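Local coordinates for Lmo0305 protein (Listeria monocytogenes, PDB 3PJ0), which is of unknown function but belongs to the beta-eliminating lyase family, whose members share the fold of the pyridoxal-phosphate-dependent aminotransferases, at residues K268-A271 with E272-S276; G72-A75 with Q76-L80; P22-V25 with G26-T29; I257-M260 with A261-E265. All blocks are in the same frame, centred on the assembly; numbering follows the deposited sequence. Where two conformers were deposited one is given.

Interaction 1 (K268-A271 with E272-S276)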
loop_
_atom_site.group_PDB
_atom_site.type_symbol
_atom_site.label_atom_id
_atom_site.label_comp_id
_atom_site.label_asym_id
_atom_site.label_seq_id
_atom_site.Cartn_x
_atom_site.Cartn_y
_atom_site.Cartn_z
ATOM N N LYS A 268 -13.201 -31.323 1.197
ATOM C CA LYS A 268 -13.965 -32.415 0.572
ATOM C C LYS A 268 -14.845 -33.151 1.596
ATOM O O LYS A 268 -16.019 -33.407 1.329
ATOM C CB LYS A 268 -13.040 -33.384 -0.158
ATOM C CG LYS A 268 -12.479 -32.786 -1.455
ATOM C CD LYS A 268 -11.729 -33.830 -2.274
ATOM C CE LYS A 268 -10.441 -34.221 -1.652
ATOM N NZ LYS A 268 -9.821 -35.352 -2.386
ATOM N N GLY A 269 -14.286 -33.477 2.759
ATOM C CA GLY A 269 -15.039 -34.133 3.835
ATOM C C GLY A 269 -16.233 -33.272 4.252
ATOM O O GLY A 269 -17.350 -33.777 4.394
ATOM N N LEU A 270 -16.007 -31.968 4.428
ATOM C CA LEU A 270 -17.070 -31.041 4.818
ATOM C C LEU A 270 -18.152 -30.958 3.739
ATOM O O LEU A 270 -19.330 -31.017 4.053
ATOM C CB LEU A 270 -16.488 -29.652 5.108
ATOM C CG LEU A 270 -17.402 -28.585 5.707
ATOM C CD1 LEU A 270 -18.114 -29.129 6.940
ATOM C CD2 LEU A 270 -16.608 -27.304 6.053
ATOM N N ALA A 271 -17.750 -30.804 2.473
ATOM C CA ALA A 271 -18.714 -30.747 1.368
ATOM C C ALA A 271 -19.578 -31.999 1.347
ATOM O O ALA A 271 -20.801 -31.918 1.150
ATOM C CB ALA A 271 -17.988 -30.546 -0.021
ATOM N N GLU A 272 -18.966 -33.172 1.567
ATOM C CA GLU A 272 -19.759 -34.421 1.611
ATOM C C GLU A 272 -20.863 -34.335 2.649
ATOM O O GLU A 272 -21.985 -34.800 2.417
ATOM C CB GLU A 272 -18.914 -35.651 1.972
ATOM C CG GLU A 272 -18.088 -36.239 0.855
ATOM C CD GLU A 272 -17.447 -37.567 1.249
ATOM O OE1 GLU A 272 -17.872 -38.172 2.255
ATOM O OE2 GLU A 272 -16.516 -38.015 0.537
ATOM N N ARG A 273 -20.542 -33.776 3.804
ATOM C CA ARG A 273 -21.528 -33.657 4.871
ATOM C C ARG A 273 -22.629 -32.675 4.475
ATOM O O ARG A 273 -23.793 -32.978 4.674
ATOM C CB ARG A 273 -20.889 -33.179 6.193
ATOM C CG ARG A 273 -19.846 -34.109 6.835
ATOM C CD ARG A 273 -19.176 -33.390 8.033
ATOM N NE ARG A 273 -18.197 -34.198 8.769
ATOM C CZ ARG A 273 -18.436 -34.856 9.903
ATOM N NH1 ARG A 273 -19.637 -34.845 10.476
ATOM N NH2 ARG A 273 -17.455 -35.547 10.478
ATOM N N PHE A 274 -22.288 -31.533 3.878
ATOM C CA PHE A 274 -23.315 -30.604 3.392
ATOM C C PHE A 274 -24.239 -31.259 2.345
ATOM O O PHE A 274 -25.472 -31.214 2.475
ATOM C CB PHE A 274 -22.690 -29.318 2.823
ATOM C CG PHE A 274 -22.345 -28.300 3.869
ATOM C CD1 PHE A 274 -23.360 -27.676 4.598
ATOM C CD2 PHE A 274 -21.029 -27.940 4.118
ATOM C CE1 PHE A 274 -23.054 -26.722 5.578
ATOM C CE2 PHE A 274 -20.719 -26.980 5.076
ATOM C CZ PHE A 274 -21.731 -26.382 5.815
ATOM N N ASN A 275 -23.644 -31.918 1.352
ATOM C CA ASN A 275 -24.411 -32.567 0.297
ATOM C C ASN A 275 -25.319 -33.673 0.821
ATOM O O ASN A 275 -26.355 -33.949 0.221
ATOM C CB ASN A 275 -23.478 -33.136 -0.789
ATOM C CG ASN A 275 -22.948 -32.057 -1.749
ATOM O OD1 ASN A 275 -23.733 -31.421 -2.485
ATOM N ND2 ASN A 275 -21.626 -31.891 -1.796
ATOM N N SER A 276 -24.942 -34.297 1.937
ATOM C CA SER A 276 -25.747 -35.369 2.527
ATOM C C SER A 276 -27.056 -34.835 3.118
ATOM O O SER A 276 -27.974 -35.611 3.399
ATOM C CB SER A 276 -24.946 -36.137 3.604
ATOM O OG SER A 276 -24.729 -35.362 4.781
#
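Ala271 O, on the last turns of helix 260-275, takes two donors from a single residue, Asn275. The backbone Asn275 N reaches Ala271 O at 2.9 Å, and the bond is almost straight at the hydrogen (174°). Asn275 ND2 comes to the same oxygen at 3.1 Å, but its N-H points well off the line (122°), so this second bond is weak. What brings the amide back toward the preceding turn is its first torsion, which sets CG beside the backbone N (chi1 -78°). ND2 has its stronger partner in Thr282 OG1, so one amide group ties this late turn of the helix to strand 280-283.

A turn of helix also pairs Leu270 with Phe274. Their side chains run side by side in the same direction, and in one of the two conformers modelled for Leu270 its CG lies 3.7 Å from Phe274 CE2. In the backbone of the same turn, Phe274 N donates to Leu270 O at 3.0 Å. The Phe274 ring continues into the core, against Phe292 and Val294 of strand 291-296 and edge-to-face with Phe352 of helix 345-358.

On another side, Glu272 N binds Lys268 O at 3.0 Å and Arg273 N binds Gly269 O at 3.2 Å. The modelled Arg273 side chain is extended from CG to NE. The helix is thus amphipathic here: Leu270 and Phe274 are buried against strand 291-296 and helix 345-358, while Lys268 and Arg273 are each paired with a glutamate, Glu265 and Glu349 respectively, in a salt bridge.

Interaction 2 (G72-A75 with Q76-L80)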
loop_
_atom_site.group_PDB
_atom_site.type_symbol
_atom_site.label_atom_id
_atom_site.label_comp_id
_atom_site.label_asym_id
_atom_site.label_seq_id
_atom_site.Cartn_x
_atom_site.Cartn_y
_atom_site.Cartn_z
ATOM N N GLY A 72 -2.909 -6.968 -4.804
ATOM C CA GLY A 72 -3.190 -7.574 -6.082
ATOM C C GLY A 72 -3.972 -6.628 -6.981
ATOM O O GLY A 72 -3.822 -6.700 -8.189
ATOM N N THR A 73 -4.837 -5.787 -6.401
ATOM C CA THR A 73 -5.586 -4.805 -7.178
ATOM C C THR A 73 -4.612 -3.932 -7.989
ATOM O O THR A 73 -4.759 -3.776 -9.191
ATOM C CB THR A 73 -6.506 -3.972 -6.289
ATOM O OG1 THR A 73 -7.492 -4.840 -5.702
ATOM C CG2 THR A 73 -7.229 -2.849 -7.107
HETATM N N MSE A 74 -3.611 -3.371 -7.334
HETATM C CA MSE A 74 -2.568 -2.610 -8.027
HETATM C C MSE A 74 -1.794 -3.479 -9.034
HETATM O O MSE A 74 -1.594 -3.120 -10.210
HETATM C CB MSE A 74 -1.544 -2.110 -6.979
HETATM C CG MSE A 74 -0.542 -1.183 -7.540
HETATM SE SE MSE A 74 0.580 -0.468 -6.159
HETATM C CE MSE A 74 -0.770 0.529 -5.140
ATOM N N ALA A 75 -1.349 -4.639 -8.570
ATOM C CA ALA A 75 -0.435 -5.479 -9.367
ATOM C C ALA A 75 -1.003 -5.969 -10.691
ATOM O O ALA A 75 -0.295 -5.947 -11.710
ATOM C CB ALA A 75 0.061 -6.641 -8.540
ATOM N N GLN A 76 -2.282 -6.359 -10.695
ATOM C CA GLN A 76 -2.915 -6.948 -11.897
ATOM C C GLN A 76 -3.312 -5.909 -12.949
ATOM O O GLN A 76 -3.136 -6.166 -14.130
ATOM C CB GLN A 76 -4.059 -7.859 -11.525
ATOM C CG GLN A 76 -3.595 -9.065 -10.757
ATOM C CD GLN A 76 -4.575 -10.206 -10.862
ATOM O OE1 GLN A 76 -4.270 -11.249 -11.456
ATOM N NE2 GLN A 76 -5.786 -10.002 -10.338
ATOM N N GLN A 77 -3.829 -4.751 -12.520
ATOM C CA GLN A 77 -4.088 -3.648 -13.471
ATOM C C GLN A 77 -2.778 -3.297 -14.212
ATOM O O GLN A 77 -2.763 -3.043 -15.432
ATOM C CB GLN A 77 -4.548 -2.421 -12.725
ATOM C CG GLN A 77 -5.922 -2.484 -12.153
ATOM C CD GLN A 77 -6.210 -1.191 -11.440
ATOM O OE1 GLN A 77 -5.747 -0.127 -11.883
ATOM N NE2 GLN A 77 -6.990 -1.259 -10.339
ATOM N N ILE A 78 -1.683 -3.245 -13.447
ATOM C CA ILE A 78 -0.349 -2.978 -14.001
ATOM C C ILE A 78 0.105 -4.069 -14.975
ATOM O O ILE A 78 0.609 -3.750 -16.069
ATOM C CB ILE A 78 0.700 -2.777 -12.861
ATOM C CG1 ILE A 78 0.401 -1.473 -12.142
ATOM C CG2 ILE A 78 2.177 -2.793 -13.390
ATOM C CD1 ILE A 78 1.202 -1.288 -10.807
ATOM N N ALA A 79 -0.110 -5.343 -14.634
ATOM C CA ALA A 79 0.298 -6.436 -15.510
ATOM C C ALA A 79 -0.392 -6.288 -16.872
ATOM O O ALA A 79 0.266 -6.374 -17.916
ATOM C CB ALA A 79 -0.024 -7.841 -14.856
ATOM N N LEU A 80 -1.708 -6.069 -16.858
ATOM C CA LEU A 80 -2.498 -5.967 -18.097
ATOM C C LEU A 80 -2.086 -4.740 -18.932
ATOM O O LEU A 80 -2.028 -4.837 -20.183
ATOM C CB LEU A 80 -4.015 -5.976 -17.792
ATOM C CG LEU A 80 -4.541 -7.239 -17.056
ATOM C CD1 LEU A 80 -6.016 -7.207 -16.817
ATOM C CD2 LEU A 80 -4.106 -8.542 -17.815
HETATM O O HOH W 1 -6.533 -7.695 -8.911
#
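Gly72 and Gln76 meet across the first turn of helix 72-87, the helix whose N-terminal end holds the phosphate of the pyridoxal group in this aminotransferase-like fold. Gly72 O receives Gln76 N at 3.0 Å. The same oxygen is also approached by a water, which donates to it weakly at 3.0 Å and accepts from Gln76 NE2 at 2.8 Å, so that the end of the glutamine is linked through the water to the carbonyl one turn earlier. Gln76 CG itself lies 3.5 Å from Gly72 O.

On a second side Thr73 and Gln77 lie alongside each other, pointing the same way, with Thr73 CG2 3.6 Å from Gln77 NE2. The threonine methyl is there because CG2 stands anti to the backbone N, which turns OG1 (chi1 -64°) the other way.

The last pair is apolar and buried, selenomethionine Met74 with Ile78. Ile78 N donates to Met74 O at 3.2 Å, Ile78 CG1 rests 3.2 Å from that same Met74 O, and Ile78 CD1 packs 3.7 Å from Met74 CG.

Further out, Thr73 OG1 is hydrogen-bonded to a phosphate oxygen of the modified lysine at position 208, as is Gly72 N. The helix end would probably add favourable electrostatics for that anion. The Gln76 amide is fixed by His175 NE2 at OE1 and by Asp177 OD2 at NE2. Gln77 OE1 bonds Tyr235 OH, and the dimer interface reaches this turn where Gln77 NE2 donates to Arg234 O of the second subunit.

Interaction 3 (P22-V25 with G26-T29)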
loop_
_atom_site.group_PDB
_atom_site.type_symbol
_atom_site.label_atom_id
_atom_site.label_comp_id
_atom_site.label_asym_id
_atom_site.label_seq_id
_atom_site.Cartn_x
_atom_site.Cartn_y
_atom_site.Cartn_z
ATOM N N PRO A 22 -9.236 -15.234 14.247
ATOM C CA PRO A 22 -9.364 -13.765 14.209
ATOM C C PRO A 22 -8.256 -12.972 13.510
ATOM O O PRO A 22 -7.088 -13.300 13.665
ATOM C CB PRO A 22 -9.374 -13.402 15.696
ATOM C CG PRO A 22 -9.829 -14.596 16.385
ATOM C CD PRO A 22 -9.294 -15.754 15.631
ATOM N N ARG A 23 -8.633 -11.949 12.738
ATOM C CA ARG A 23 -7.676 -11.053 12.102
ATOM C C ARG A 23 -7.421 -9.961 13.127
ATOM O O ARG A 23 -8.136 -8.967 13.164
ATOM C CB ARG A 23 -8.229 -10.447 10.795
ATOM C CG ARG A 23 -8.486 -11.456 9.701
ATOM C CD ARG A 23 -8.937 -10.790 8.369
ATOM N NE ARG A 23 -9.059 -11.816 7.343
ATOM C CZ ARG A 23 -8.048 -12.232 6.580
ATOM N NH1 ARG A 23 -6.843 -11.682 6.697
ATOM N NH2 ARG A 23 -8.245 -13.191 5.685
ATOM N N ASN A 24 -6.445 -10.188 13.989
ATOM C CA ASN A 24 -6.119 -9.239 15.056
ATOM C C ASN A 24 -4.652 -8.915 15.069
ATOM O O ASN A 24 -3.881 -9.487 14.299
ATOM C CB ASN A 24 -6.592 -9.780 16.431
ATOM C CG ASN A 24 -5.991 -11.134 16.794
ATOM O OD1 ASN A 24 -4.952 -11.520 16.298
ATOM N ND2 ASN A 24 -6.665 -11.862 17.694
ATOM N N VAL A 25 -4.248 -7.995 15.942
ATOM C CA VAL A 25 -2.830 -7.572 15.981
ATOM C C VAL A 25 -1.843 -8.708 16.299
ATOM O O VAL A 25 -0.712 -8.727 15.793
ATOM C CB VAL A 25 -2.664 -6.353 16.924
ATOM C CG1 VAL A 25 -1.224 -6.057 17.218
ATOM C CG2 VAL A 25 -3.406 -5.140 16.325
ATOM N N GLY A 26 -2.308 -9.670 17.088
ATOM C CA GLY A 26 -1.553 -10.908 17.406
ATOM C C GLY A 26 -1.045 -11.666 16.183
ATOM O O GLY A 26 -0.042 -12.371 16.256
ATOM N N VAL A 27 -1.708 -11.508 15.036
ATOM C CA VAL A 27 -1.250 -12.163 13.817
ATOM C C VAL A 27 0.134 -11.598 13.441
ATOM O O VAL A 27 1.057 -12.328 13.046
ATOM C CB VAL A 27 -2.242 -11.949 12.677
ATOM C CG1 VAL A 27 -1.676 -12.490 11.328
ATOM C CG2 VAL A 27 -3.629 -12.591 13.022
ATOM N N LEU A 28 0.285 -10.288 13.594
ATOM C CA LEU A 28 1.557 -9.605 13.306
ATOM C C LEU A 28 2.611 -9.883 14.385
ATOM O O LEU A 28 3.765 -10.190 14.084
ATOM C CB LEU A 28 1.319 -8.089 13.166
ATOM C CG LEU A 28 2.556 -7.199 12.850
ATOM C CD1 LEU A 28 3.354 -7.717 11.640
ATOM C CD2 LEU A 28 2.148 -5.763 12.681
ATOM N N THR A 29 2.235 -9.754 15.648
ATOM C CA THR A 29 3.213 -9.964 16.732
ATOM C C THR A 29 3.761 -11.407 16.673
ATOM O O THR A 29 4.968 -11.616 16.853
ATOM C CB THR A 29 2.660 -9.591 18.131
ATOM O OG1 THR A 29 1.574 -10.442 18.462
ATOM C CG2 THR A 29 2.217 -8.112 18.195
#
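Asn24 carries its CG between the backbone N and the carbonyl carbon (chi1 58°), the crowded position, and this swings OD1 over the start of helix 25-31, where it lies 3.3 Å from Gly26 N. Val27 keeps CG2 beside its own backbone N, which lays that methyl 3.4 Å from Asn24 O and 3.6 Å from Pro22 O.

The backbone bonds differ in quality. Val27 N donates to Asn24 O at 3.1 Å from well above the carbonyl plane, 48° out of it. Thr29 N, by contrast, meets Val25 O at 3.1 Å in the carbonyl plane. Leu28 N shares Val25 O at 2.9 Å, though weakly. Before the helix, Arg23 is the centre of an inverse gamma turn.

Val25 and Thr29 cross obliquely, their CG1 and CG2 methyls 4.1 Å apart. Beyond them lies the second subunit. Polar groups of this turn, the backbone of Arg23, Val25 and Gly26 and the hydroxyl Thr29 OG1, find hydrogen-bond partners there, Asp37 of that subunit taking the hydroxyl. Val25 and Leu28 pack on Leu247 and Tyr243 of the same neighbour, so the helix start is held from both chains.

Interaction 4 (I257-M260 with A261-E265)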
loop_
_atom_site.group_PDB
_atom_site.type_symbol
_atom_site.label_atom_id
_atom_site.label_comp_id
_atom_site.label_asym_id
_atom_site.label_seq_id
_atom_site.Cartn_x
_atom_site.Cartn_y
_atom_site.Cartn_z
ATOM N N ILE A 257 1.968 -23.214 3.946
ATOM C CA ILE A 257 2.087 -23.781 2.598
ATOM C C ILE A 257 2.017 -25.329 2.627
ATOM O O ILE A 257 1.380 -25.956 1.754
ATOM C CB ILE A 257 3.343 -23.264 1.850
ATOM C CG1 ILE A 257 3.283 -23.626 0.341
ATOM C CG2 ILE A 257 4.648 -23.849 2.465
ATOM C CD1 ILE A 257 2.012 -23.157 -0.391
ATOM N N GLY A 258 2.592 -25.963 3.650
ATOM C CA GLY A 258 2.555 -27.409 3.744
ATOM C C GLY A 258 1.195 -28.006 4.103
ATOM O O GLY A 258 1.048 -29.245 4.142
ATOM N N LYS A 259 0.213 -27.150 4.396
ATOM C CA LYS A 259 -1.142 -27.582 4.747
ATOM C C LYS A 259 -2.154 -27.556 3.594
ATOM O O LYS A 259 -3.333 -27.859 3.813
ATOM C CB LYS A 259 -1.698 -26.713 5.872
ATOM C CG LYS A 259 -0.889 -26.751 7.161
ATOM C CD LYS A 259 -1.661 -26.084 8.289
ATOM C CE LYS A 259 -0.857 -25.971 9.579
ATOM N NZ LYS A 259 -1.558 -25.132 10.606
HETATM N N MSE A 260 -1.742 -27.176 2.390
HETATM C CA MSE A 260 -2.710 -27.069 1.292
HETATM C C MSE A 260 -3.446 -28.380 1.025
HETATM O O MSE A 260 -4.663 -28.359 0.793
HETATM C CB MSE A 260 -2.075 -26.487 0.011
HETATM C CG MSE A 260 -1.500 -25.089 0.218
HETATM SE SE MSE A 260 -2.880 -23.801 0.659
HETATM C CE MSE A 260 -1.880 -22.693 1.954
ATOM N N ALA A 261 -2.735 -29.504 1.036
ATOM C CA ALA A 261 -3.379 -30.823 0.827
ATOM C C ALA A 261 -4.375 -31.161 1.946
ATOM O O ALA A 261 -5.455 -31.715 1.685
ATOM C CB ALA A 261 -2.334 -31.917 0.681
ATOM N N GLU A 262 -3.984 -30.851 3.183
ATOM C CA GLU A 262 -4.823 -31.041 4.381
ATOM C C GLU A 262 -6.139 -30.235 4.275
ATOM O O GLU A 262 -7.226 -30.732 4.639
ATOM C CB GLU A 262 -4.038 -30.598 5.629
ATOM C CG GLU A 262 -4.861 -30.488 6.888
ATOM C CD GLU A 262 -4.126 -29.814 8.042
ATOM O OE1 GLU A 262 -2.881 -29.905 8.133
ATOM O OE2 GLU A 262 -4.839 -29.223 8.887
ATOM N N TYR A 263 -6.029 -28.978 3.834
ATOM C CA TYR A 263 -7.208 -28.110 3.679
ATOM C C TYR A 263 -8.109 -28.625 2.571
ATOM O O TYR A 263 -9.312 -28.545 2.684
ATOM C CB TYR A 263 -6.855 -26.632 3.345
ATOM C CG TYR A 263 -6.025 -25.854 4.354
ATOM C CD1 TYR A 263 -6.031 -26.166 5.721
ATOM C CD2 TYR A 263 -5.308 -24.732 3.940
ATOM C CE1 TYR A 263 -5.283 -25.414 6.617
ATOM C CE2 TYR A 263 -4.584 -23.967 4.830
ATOM C CZ TYR A 263 -4.564 -24.315 6.150
ATOM O OH TYR A 263 -3.854 -23.521 7.011
ATOM N N PHE A 264 -7.512 -29.137 1.493
ATOM C CA PHE A 264 -8.271 -29.737 0.365
ATOM C C PHE A 264 -9.061 -30.964 0.818
ATOM O O PHE A 264 -10.246 -31.085 0.515
ATOM C CB PHE A 264 -7.282 -30.055 -0.776
ATOM C CG PHE A 264 -7.834 -30.886 -1.904
ATOM C CD1 PHE A 264 -9.023 -30.564 -2.543
ATOM C CD2 PHE A 264 -7.093 -31.971 -2.385
ATOM C CE1 PHE A 264 -9.491 -31.352 -3.611
ATOM C CE2 PHE A 264 -7.534 -32.733 -3.467
ATOM C CZ PHE A 264 -8.726 -32.428 -4.082
ATOM N N GLU A 265 -8.408 -31.872 1.536
ATOM C CA GLU A 265 -9.078 -33.078 2.047
ATOM C C GLU A 265 -10.195 -32.737 3.026
ATOM O O GLU A 265 -11.295 -33.344 2.984
ATOM C CB GLU A 265 -8.071 -34.030 2.700
ATOM C CG GLU A 265 -7.131 -34.683 1.675
ATOM C CD GLU A 265 -7.849 -35.609 0.659
ATOM O OE1 GLU A 265 -8.674 -36.456 1.088
ATOM O OE2 GLU A 265 -7.548 -35.505 -0.562
HETATM O O HOH W 2 -1.252 -30.833 3.803
#
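Between helix 243-256 and helix 260-275 the chain passes into the second helix with Tyr263 N donating to Lys259 O at 2.9 Å and Phe264 N to Met260 O at 3.0 Å. In this first turn of helix 260-275 the Tyr263 ring folds back over the residues before it and takes a CH-pi contact from Lys259 and a Met-aromatic contact from Met260. Its CG is placed beside the backbone N (chi1 -61°), and one face of the ring then receives two parts of Lys259. Lys259 O lies over that face toward the rim, close to Tyr263 CG, while Lys259 CB, the CH-pi donor, stands over the same face nearer the hydroxyl end, 4.0 Å from the centroid and 21° off the ring normal.

Farther along, the extended lysine chain runs on past the hydroxyl end of the ring, and Lys259 CD passes 3.6 Å from Tyr263 OH in one of the two conformers modelled for Lys259. Both polar ends meet one acceptor: Asp338 OD1 forms a salt bridge with Lys259 NZ and a hydrogen bond with Tyr263 OH.

Selenomethionine Met260 has its SE 5.4 Å from the Tyr263 centroid and obliquely placed. The chain turns about its CB-CG and CG-SE bonds, which puts CE 4.1 Å from Tyr263 CE2, and it packs outward on Ile210 and Pro186; Phe264, one turn on, also touches Pro186. A water bridges the backbone, donating to Gly258 O and accepting from Glu262 N, at 2.8 Å in each case.

In the fold
Along the chain the contacts come in the order interaction 3, interaction 2, interaction 4, interaction 1. Interactions 4 and 1 adjoin in sequence and occupy the start and end of helix 260-275, their centres about 17 Å apart; the helix runs from the entry near helix 243-256 to the packing against the four-stranded antiparallel sheet. Interaction 2, on helix 72-87 at the cofactor, lies on the opposite side of the chain's centre from both, its centre about 36 Å from that of interaction 1. Interaction 3, on helix 25-31, is about 27 Å from interaction 2 between centres, yet both reach the second subunit, so the dimer interface spans helix 25-31 and the cofactor-binding helix.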